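Local structure of Lmaj004144AAA protein (Leishmania major, 1Y63) at residues L14-P19 against V104-T109; D70-F75 against S93-E98. The protein probably transfers phosphate reversibly between nucleoside triphosphates and monophosphates as an AK6-type adenylate kinase with ATPase activity, and probably acts in maturation of the small ribosomal subunit. All coordinates share one frame; numbering follows the deposited sequence.

Interaction 1. Residues L14-P19 against V104-T109. With ADP (adenosine-5'-diphosphate), chain Q.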
loop_
_atom_site.group_PDB
_atom_site.type_symbol
_atom_site.label_atom_id
_atom_site.label_comp_id
_atom_site.label_asym_id
_atom_site.label_seq_id
_atom_site.Cartn_x
_atom_site.Cartn_y
_atom_site.Cartn_z
ATOM N N LEU A 14 3.062 -3.716 -4.021
ATOM C CA LEU A 14 2.174 -2.712 -3.471
ATOM C C LEU A 14 1.590 -3.241 -2.185
ATOM O O LEU A 14 1.114 -4.358 -2.142
ATOM C CB LEU A 14 1.043 -2.397 -4.444
ATOM C CG LEU A 14 -0.050 -1.422 -3.963
ATOM C CD1 LEU A 14 0.547 -0.065 -3.633
ATOM C CD2 LEU A 14 -1.125 -1.321 -5.037
ATOM N N ILE A 15 1.687 -2.429 -1.122
ATOM C CA ILE A 15 1.009 -2.690 0.156
ATOM C C ILE A 15 -0.122 -1.667 0.278
ATOM O O ILE A 15 0.109 -0.450 0.266
ATOM C CB ILE A 15 1.945 -2.570 1.385
ATOM C CG1 ILE A 15 3.294 -3.281 1.182
ATOM C CG2 ILE A 15 1.219 -3.062 2.625
ATOM C CD1 ILE A 15 3.226 -4.735 0.922
ATOM N N THR A 16 -1.348 -2.159 0.339
ATOM C CA THR A 16 -2.512 -1.290 0.410
ATOM C C THR A 16 -3.449 -1.782 1.542
ATOM O O THR A 16 -3.155 -2.780 2.216
ATOM C CB THR A 16 -3.197 -1.197 -0.969
ATOM O OG1 THR A 16 -4.185 -0.158 -0.947
ATOM C CG2 THR A 16 -3.880 -2.540 -1.371
ATOM N N GLY A 17 -4.524 -1.049 1.799
ATOM C CA GLY A 17 -5.331 -1.265 2.976
ATOM C C GLY A 17 -5.775 0.051 3.570
ATOM O O GLY A 17 -5.162 1.097 3.349
ATOM N N THR A 18 -6.848 -0.007 4.334
ATOM C CA THR A 18 -7.352 1.149 5.058
ATOM C C THR A 18 -6.268 1.832 5.898
ATOM O O THR A 18 -5.358 1.156 6.446
ATOM C CB THR A 18 -8.456 0.678 6.019
ATOM O OG1 THR A 18 -9.391 -0.113 5.303
ATOM C CG2 THR A 18 -9.163 1.825 6.655
ATOM N N PRO A 19 -6.320 3.178 5.988
ATOM C CA PRO A 19 -5.460 3.839 6.961
ATOM C C PRO A 19 -5.533 3.150 8.341
ATOM O O PRO A 19 -6.620 2.837 8.839
ATOM C CB PRO A 19 -6.038 5.256 7.005
ATOM C CG PRO A 19 -6.543 5.470 5.617
ATOM C CD PRO A 19 -7.151 4.158 5.248
ATOM N N VAL A 104 0.484 -7.613 -4.926
ATOM C CA VAL A 104 -0.309 -6.610 -4.215
ATOM C C VAL A 104 -0.758 -7.245 -2.917
ATOM O O VAL A 104 -1.335 -8.316 -2.929
ATOM C CB VAL A 104 -1.523 -6.146 -5.023
ATOM C CG1 VAL A 104 -2.385 -5.182 -4.233
ATOM C CG2 VAL A 104 -1.045 -5.494 -6.317
ATOM N N VAL A 105 -0.415 -6.621 -1.803
ATOM C CA VAL A 105 -0.749 -7.140 -0.486
ATOM C C VAL A 105 -1.772 -6.227 0.116
ATOM O O VAL A 105 -1.548 -5.009 0.210
ATOM C CB VAL A 105 0.490 -7.159 0.425
ATOM C CG1 VAL A 105 0.143 -7.715 1.774
ATOM C CG2 VAL A 105 1.623 -7.927 -0.214
ATOM N N VAL A 106 -2.928 -6.780 0.489
ATOM C CA VAL A 106 -3.980 -5.985 1.128
ATOM C C VAL A 106 -4.017 -6.382 2.598
ATOM O O VAL A 106 -4.213 -7.561 2.913
ATOM C CB VAL A 106 -5.373 -6.268 0.508
ATOM C CG1 VAL A 106 -6.466 -5.432 1.210
ATOM C CG2 VAL A 106 -5.422 -6.038 -0.975
ATOM N N LEU A 107 -3.884 -5.378 3.476
ATOM C CA LEU A 107 -3.899 -5.577 4.909
ATOM C C LEU A 107 -5.282 -5.307 5.483
ATOM O O LEU A 107 -5.946 -4.359 5.095
ATOM C CB LEU A 107 -2.875 -4.678 5.600
ATOM C CG LEU A 107 -1.427 -4.776 5.085
ATOM C CD1 LEU A 107 -0.492 -3.861 5.869
ATOM C CD2 LEU A 107 -0.996 -6.189 5.148
ATOM N N HIS A 108 -5.687 -6.188 6.398
ATOM C CA HIS A 108 -6.887 -6.025 7.206
ATOM C C HIS A 108 -6.543 -5.968 8.671
ATOM O O HIS A 108 -5.520 -6.509 9.097
ATOM C CB HIS A 108 -7.838 -7.190 6.954
ATOM C CG HIS A 108 -8.593 -7.071 5.669
ATOM N ND1 HIS A 108 -9.487 -6.047 5.434
ATOM C CD2 HIS A 108 -8.619 -7.855 4.571
ATOM C CE1 HIS A 108 -10.027 -6.210 4.238
ATOM N NE2 HIS A 108 -9.531 -7.307 3.700
ATOM N N THR A 109 -7.402 -5.332 9.460
ATOM C CA THR A 109 -7.187 -5.239 10.897
ATOM C C THR A 109 -8.561 -5.328 11.567
ATOM O O THR A 109 -9.533 -4.732 11.068
ATOM C CB THR A 109 -6.474 -3.905 11.244
ATOM O OG1 THR A 109 -5.220 -3.819 10.535
ATOM C CG2 THR A 109 -6.167 -3.763 12.695
HETATM P PB ADP Q . -0.832 2.749 7.861
HETATM O O1B ADP Q . -1.767 3.912 8.131
HETATM O O2B ADP Q . -1.577 1.619 7.182
HETATM O O3B ADP Q . 0.470 3.140 7.167
HETATM P PA ADP Q . 0.931 2.241 10.114
HETATM O O1A ADP Q . 2.023 1.369 9.533
HETATM O O2A ADP Q . 1.258 3.728 10.252
HETATM O O3A ADP Q . -0.429 2.085 9.305
HETATM O "O5'" ADP Q . 0.484 1.667 11.543
HETATM C "C5'" ADP Q . 0.078 2.576 12.556
HETATM C "C4'" ADP Q . 0.537 1.969 13.860
HETATM O "O4'" ADP Q . -0.052 0.682 14.020
HETATM C "C3'" ADP Q . 2.034 1.720 13.934
HETATM O "O3'" ADP Q . 2.785 2.879 14.284
HETATM C "C2'" ADP Q . 2.102 0.644 14.983
HETATM O "O2'" ADP Q . 1.892 1.197 16.278
HETATM C "C1'" ADP Q . 0.872 -0.172 14.689
HETATM N N9 ADP Q . 1.037 -1.365 13.839
HETATM C C8 ADP Q . 1.120 -1.465 12.472
HETATM N N7 ADP Q . 1.189 -2.757 12.084
HETATM C C5 ADP Q . 1.124 -3.510 13.236
HETATM C C6 ADP Q . 1.139 -4.936 13.514
HETATM N N6 ADP Q . 1.210 -5.829 12.507
HETATM N N1 ADP Q . 1.054 -5.298 14.812
HETATM C C2 ADP Q . 0.965 -4.372 15.804
HETATM N N3 ADP Q . 0.941 -3.035 15.650
HETATM C C4 ADP Q . 1.026 -2.578 14.370
HETATM O O HOH W 1 -8.041 -2.831 4.408
#
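Val105 N donates to Leu14 O at 2.8 Å, the shortest direct bond between the two strands. Val105 O in turn accepts from Thr16 N (2.9 Å). Two residues further along, Leu107 N donates to Thr16 O (3.0 Å). The two strands run parallel, 18° apart, with Leu14 beside Val104, Ile15 beside Val105 and Thr16 beside Val106.

On one face Ile15 does most of the touching. Its CD1 lies against Val105 CB (3.7 Å), while its CG2 meets Leu107 CD1 at 3.8 Å from an oblique angle. With chi1 at -46°, CG1 sits beside the backbone N and CG2 anti to it, so CD1 reaches Val105 and CG2 reaches Leu107. Helix 23-33 covers this face through Lys23, Met26 and Ile30. On the other face Leu14 lies alongside Val104, and Thr16 CG2 alongside Val106 CG2 (3.8 Å). Thr16 OG1 is bonded to Tyr90 O.

These are the central strand of a P-loop NTPase sheet and its neighbour. Past Thr16 the chain runs through Gly17 into the Walker A loop, which wraps the ADP phosphates. Gly17 CA passes close to Leu107 O. Beyond the last direct bond, a water takes over: it accepts from Thr18 N (3.1 Å) and donates to Leu107 O (2.7 Å). Thr18 OG1 and His108 ND1 are both bonded to the Glu135 carboxylate, and Gly17 O is bonded to Lys23 NZ, which also binds ADP.

Interaction 2. Residues D70-F75 against S93-E98. With NA (sodium ion), chain O; MN (manganese (II) ion), chain F.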
loop_
_atom_site.group_PDB
_atom_site.type_symbol
_atom_site.label_atom_id
_atom_site.label_comp_id
_atom_site.label_asym_id
_atom_site.label_seq_id
_atom_site.Cartn_x
_atom_site.Cartn_y
_atom_site.Cartn_z
ATOM N N ASP A 70 -2.822 11.724 -12.521
ATOM C CA ASP A 70 -1.913 11.682 -13.672
ATOM C C ASP A 70 -0.528 12.170 -13.300
ATOM O O ASP A 70 0.477 11.582 -13.688
ATOM C CB ASP A 70 -2.454 12.546 -14.802
ATOM C CG ASP A 70 -3.722 11.970 -15.430
ATOM O OD1 ASP A 70 -3.995 10.774 -15.239
ATOM O OD2 ASP A 70 -4.445 12.719 -16.118
ATOM N N ARG A 71 -0.480 13.297 -12.597
ATOM C CA ARG A 71 0.802 13.879 -12.185
ATOM C C ARG A 71 1.560 12.991 -11.237
ATOM O O ARG A 71 2.803 12.905 -11.331
ATOM C CB ARG A 71 0.590 15.270 -11.564
ATOM C CG ARG A 71 0.252 16.313 -12.591
ATOM C CD ARG A 71 -0.388 17.563 -11.994
ATOM N NE ARG A 71 -1.110 18.326 -13.012
ATOM C CZ ARG A 71 -2.129 19.153 -12.775
ATOM N NH1 ARG A 71 -2.599 19.342 -11.541
ATOM N NH2 ARG A 71 -2.694 19.786 -13.785
ATOM N N LEU A 72 0.843 12.370 -10.294
ATOM C CA LEU A 72 1.466 11.395 -9.389
ATOM C C LEU A 72 2.087 10.251 -10.190
ATOM O O LEU A 72 3.209 9.838 -9.942
ATOM C CB LEU A 72 0.458 10.854 -8.368
ATOM C CG LEU A 72 0.951 9.689 -7.505
ATOM C CD1 LEU A 72 2.107 10.080 -6.620
ATOM C CD2 LEU A 72 -0.193 9.134 -6.681
ATOM N N LEU A 73 1.327 9.697 -11.128
ATOM C CA LEU A 73 1.836 8.583 -11.929
ATOM C C LEU A 73 3.044 8.961 -12.755
ATOM O O LEU A 73 4.003 8.187 -12.851
ATOM C CB LEU A 73 0.732 8.012 -12.818
ATOM C CG LEU A 73 -0.520 7.455 -12.118
ATOM C CD1 LEU A 73 -1.455 6.891 -13.172
ATOM C CD2 LEU A 73 -0.274 6.413 -11.079
ATOM N N ASP A 74 3.052 10.162 -13.333
ATOM C CA ASP A 74 4.197 10.595 -14.108
ATOM C C ASP A 74 5.438 10.718 -13.219
ATOM O O ASP A 74 6.554 10.422 -13.662
ATOM C CB ASP A 74 3.917 11.944 -14.801
ATOM C CG ASP A 74 2.935 11.847 -15.955
ATOM O OD1 ASP A 74 2.645 10.742 -16.441
ATOM O OD2 ASP A 74 2.462 12.923 -16.391
ATOM N N PHE A 75 5.241 11.181 -11.976
ATOM C CA PHE A 75 6.313 11.300 -10.995
ATOM C C PHE A 75 6.868 9.933 -10.621
ATOM O O PHE A 75 8.099 9.741 -10.526
ATOM C CB PHE A 75 5.794 12.043 -9.755
ATOM C CG PHE A 75 6.861 12.375 -8.759
ATOM C CD1 PHE A 75 7.241 11.433 -7.801
ATOM C CD2 PHE A 75 7.456 13.630 -8.758
ATOM C CE1 PHE A 75 8.249 11.743 -6.873
ATOM C CE2 PHE A 75 8.464 13.951 -7.811
ATOM C CZ PHE A 75 8.840 13.005 -6.886
ATOM N N SER A 93 -5.308 1.870 -4.744
ATOM C CA SER A 93 -4.573 0.992 -5.669
ATOM C C SER A 93 -5.048 1.029 -7.127
ATOM O O SER A 93 -4.255 0.732 -8.012
ATOM C CB SER A 93 -4.594 -0.466 -5.205
ATOM O OG SER A 93 -5.908 -0.978 -5.178
ATOM N N GLU A 94 -6.306 1.389 -7.379
ATOM C CA GLU A 94 -6.879 1.324 -8.718
ATOM C C GLU A 94 -6.144 2.235 -9.691
ATOM O O GLU A 94 -6.040 1.935 -10.884
ATOM C CB GLU A 94 -8.368 1.679 -8.667
ATOM C CG GLU A 94 -9.008 2.022 -9.994
ATOM C CD GLU A 94 -10.482 2.258 -9.850
ATOM O OE1 GLU A 94 -10.887 3.150 -9.072
ATOM O OE2 GLU A 94 -11.239 1.537 -10.527
ATOM N N LEU A 95 -5.614 3.334 -9.172
ATOM C CA LEU A 95 -4.971 4.323 -10.015
ATOM C C LEU A 95 -3.702 3.857 -10.697
ATOM O O LEU A 95 -3.355 4.379 -11.752
ATOM C CB LEU A 95 -4.698 5.584 -9.235
ATOM C CG LEU A 95 -3.548 5.590 -8.225
ATOM C CD1 LEU A 95 -3.213 7.009 -7.824
ATOM C CD2 LEU A 95 -3.877 4.789 -7.006
ATOM N N PHE A 96 -3.018 2.880 -10.130
ATOM C CA PHE A 96 -1.714 2.499 -10.664
ATOM C C PHE A 96 -1.867 1.488 -11.797
ATOM O O PHE A 96 -2.787 0.654 -11.775
ATOM C CB PHE A 96 -0.846 1.845 -9.598
ATOM C CG PHE A 96 -0.657 2.655 -8.333
ATOM C CD1 PHE A 96 -0.161 3.943 -8.369
ATOM C CD2 PHE A 96 -0.951 2.108 -7.096
ATOM C CE1 PHE A 96 0.041 4.664 -7.205
ATOM C CE2 PHE A 96 -0.763 2.844 -5.928
ATOM C CZ PHE A 96 -0.246 4.112 -5.998
ATOM N N PRO A 97 -0.948 1.534 -12.773
ATOM C CA PRO A 97 -0.968 0.556 -13.852
ATOM C C PRO A 97 -0.549 -0.817 -13.362
ATOM O O PRO A 97 0.425 -0.954 -12.629
ATOM C CB PRO A 97 0.032 1.104 -14.857
ATOM C CG PRO A 97 0.881 1.985 -14.144
ATOM C CD PRO A 97 0.142 2.500 -12.939
ATOM N N GLU A 98 -1.254 -1.847 -13.820
ATOM C CA GLU A 98 -0.906 -3.218 -13.523
ATOM C C GLU A 98 0.500 -3.567 -13.979
ATOM O O GLU A 98 1.139 -4.408 -13.375
ATOM C CB GLU A 98 -1.915 -4.185 -14.130
ATOM C CG GLU A 98 -3.262 -4.176 -13.503
ATOM C CD GLU A 98 -4.158 -5.246 -14.106
ATOM O OE1 GLU A 98 -3.815 -6.437 -13.975
ATOM O OE2 GLU A 98 -5.183 -4.888 -14.736
HETATM NA NA NA O . -13.362 0.496 -10.066
HETATM MN MN MN F . -6.996 -3.622 -14.085
HETATM O O HOH W 2 -6.410 -2.479 -14.076
HETATM O O HOH W 3 -12.811 -0.303 -8.338
HETATM O O HOH W 4 -14.636 -1.726 -8.982
#
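Helix 66-80 packs here on the loop that leads from strand 85-89 to strand 103-108. The loop makes a type I beta turn from Ser93 to Phe96, closed by a long bond from Phe96 N to Ser93 O (3.3 Å). Leu73 carries most of the contact from the helix. Its CD1 comes to 3.5 Å from Leu95 O. Its CD2 approaches the Phe96 ring at the edge, near the ring plane, 3.7 Å from CD1 of that ring. Pro97 CD lies farther off, 4.4 Å from the same Leu73 methyl.

Leu72 adds a second touch, its CD2 against Leu95 CD1 (3.9 Å), with the two side chains crossing at about a right angle. Leu95 CG stands between its own N and carbonyl carbon (chi1 75°), which sets CD1 toward Leu72 and CD2 over the centre of the Phe96 ring, 3.7 Å above the plane.

Away from the helix, Glu94 OE2 binds a sodium ion (2.4 Å) and Glu98 OE2 a manganese ion (2.3 Å). The helix-loop contact itself sets leucine methyls against a methyl, a ring edge and one carbonyl oxygen, so dispersion and burial, without directional bonds, hold the two segments together.

The two interactions have centres about 17 Å apart, yet they touch. Leu14 CD2 packs on Ser93 CB at 3.6 Å, and Leu14 CD1 meets Phe96 CE2 at 3.9 Å. Both segments of interaction 2 fall between the two strands of interaction 1 in sequence: the order is 14-19, 70-75, 93-98, 104-109. Interaction 1 joins two strands of the parallel five-stranded sheet and is buried near the centre of the chain. Interaction 2 lies farther out, where helix 66-80 meets the loop before strand 103-108. Leu14 thus connects the strand that feeds the nucleotide-binding loop to the loop on which this helix rests.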